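Local coordinates for protein motility-associated killing factor MakB (Vibrio cholerae serotype O1, PDB 6W1W) that probably acts as one component of a tripartite cytotoxin related to the alpha-pore-forming toxins, at residues L218-V221 and G222-A225. Residues are numbered along the deposited sequence; the frame is centred on the assembly and turned at random.
Sequences LFTV and GYSA
A local contact round the strand-to-helix turn joins Thr220 and Tyr223: a side-chain-to-backbone hydrogen bond spans the short loop that turns the chain back from strand 209-220 into helix 225-230. The chain nearly doubles back: the end-to-end directions of 218-221 and 222-225 differ by 161°. Thr220 OG1 donates to Tyr223 O at 3.0 Å; the hydroxyl stands 23° out of the carbonyl plane, with a C=O...OG1 angle of 156°. The Thr220 side-chain torsion sets OG1 between the backbone N and the carbonyl carbon of its own residue, and leaves the methyl CG2 to lie 4.1 Å from Ala225 CA. Nearer the sheet, Leu218 CD2 lies 3.9 Å from Ala225 CB, an apolar contact between two buried residues at the foot of the loop. On the outer side, Val221 and Tyr223 run side by side in the same direction, and Val221 CG2 meets Tyr223 CE1 at 4.0 Å, obliquely to the ring. Ser224 is the N-cap of the following helix, its OG bonded to Ser227 N. Strand 209-220 is an outermost strand of the chain's mixed sheet, and Leu218 and Thr220 pair through their backbones with Ser195 and Ile193 of strand 193-203, while Leu218 also packs on Thr228 and Ile229 of helix 225-230.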
loop_
_atom_site.group_PDB
_atom_site.type_symbol
_atom_site.label_atom_id
_atom_site.label_comp_id
_atom_site.label_asym_id
_atom_site.label_seq_id
_atom_site.Cartn_x
_atom_site.Cartn_y
_atom_site.Cartn_z
ATOM N N LEU A 218 -7.078 -8.831 0.780
ATOM C CA LEU A 218 -7.101 -9.235 2.177
ATOM C C LEU A 218 -5.853 -10.063 2.451
ATOM O O LEU A 218 -5.518 -10.960 1.669
ATOM C CB LEU A 218 -8.374 -10.032 2.488
ATOM C CG LEU A 218 -8.605 -10.513 3.923
ATOM C CD1 LEU A 218 -8.911 -9.350 4.851
ATOM C CD2 LEU A 218 -9.723 -11.548 3.958
ATOM N N PHE A 219 -5.154 -9.751 3.539
ATOM C CA PHE A 219 -3.912 -10.433 3.885
ATOM C C PHE A 219 -4.162 -11.437 5.013
ATOM O O PHE A 219 -4.560 -11.052 6.120
ATOM C CB PHE A 219 -2.832 -9.423 4.282
ATOM C CG PHE A 219 -2.297 -8.621 3.131
ATOM C CD1 PHE A 219 -1.877 -7.312 3.319
ATOM C CD2 PHE A 219 -2.203 -9.173 1.861
ATOM C CE1 PHE A 219 -1.382 -6.565 2.259
ATOM C CE2 PHE A 219 -1.709 -8.430 0.795
ATOM C CZ PHE A 219 -1.299 -7.128 0.996
ATOM N N THR A 220 -3.916 -12.717 4.737
ATOM C CA THR A 220 -4.061 -13.779 5.723
ATOM C C THR A 220 -2.724 -14.486 5.917
ATOM O O THR A 220 -1.925 -14.595 4.985
ATOM C CB THR A 220 -5.138 -14.795 5.305
ATOM O OG1 THR A 220 -4.777 -15.396 4.054
ATOM C CG2 THR A 220 -6.491 -14.112 5.164
ATOM N N VAL A 221 -2.488 -14.973 7.139
ATOM C CA VAL A 221 -1.176 -15.523 7.479
ATOM C C VAL A 221 -1.066 -16.987 7.072
ATOM O O VAL A 221 -0.073 -17.394 6.460
ATOM C CB VAL A 221 -0.885 -15.328 8.979
ATOM C CG1 VAL A 221 -0.271 -13.962 9.219
ATOM C CG2 VAL A 221 -2.158 -15.503 9.797
ATOM N N GLY A 222 -2.063 -17.804 7.407
ATOM C CA GLY A 222 -1.968 -19.227 7.146
ATOM C C GLY A 222 -3.239 -19.867 6.625
ATOM O O GLY A 222 -3.186 -20.847 5.877
ATOM N N TYR A 223 -4.391 -19.335 7.020
ATOM C CA TYR A 223 -5.661 -19.851 6.545
ATOM C C TYR A 223 -6.066 -19.148 5.251
ATOM O O TYR A 223 -5.395 -18.230 4.774
ATOM C CB TYR A 223 -6.734 -19.698 7.621
ATOM C CG TYR A 223 -6.669 -18.413 8.413
ATOM C CD1 TYR A 223 -5.871 -18.311 9.548
ATOM C CD2 TYR A 223 -7.430 -17.315 8.048
ATOM C CE1 TYR A 223 -5.823 -17.144 10.282
ATOM C CE2 TYR A 223 -7.391 -16.146 8.778
ATOM C CZ TYR A 223 -6.585 -16.063 9.891
ATOM O OH TYR A 223 -6.546 -14.892 10.615
ATOM N N SER A 224 -7.176 -19.588 4.668
ATOM C CA SER A 224 -7.682 -18.994 3.441
ATOM C C SER A 224 -8.546 -17.779 3.757
ATOM O O SER A 224 -9.082 -17.636 4.859
ATOM C CB SER A 224 -8.493 -20.011 2.632
ATOM O OG SER A 224 -9.818 -20.125 3.118
ATOM N N ALA A 225 -8.676 -16.894 2.765
ATOM C CA ALA A 225 -9.497 -15.705 2.951
ATOM C C ALA A 225 -10.973 -16.058 3.070
ATOM O O ALA A 225 -11.698 -15.425 3.848
ATOM C CB ALA A 225 -9.269 -14.726 1.805
#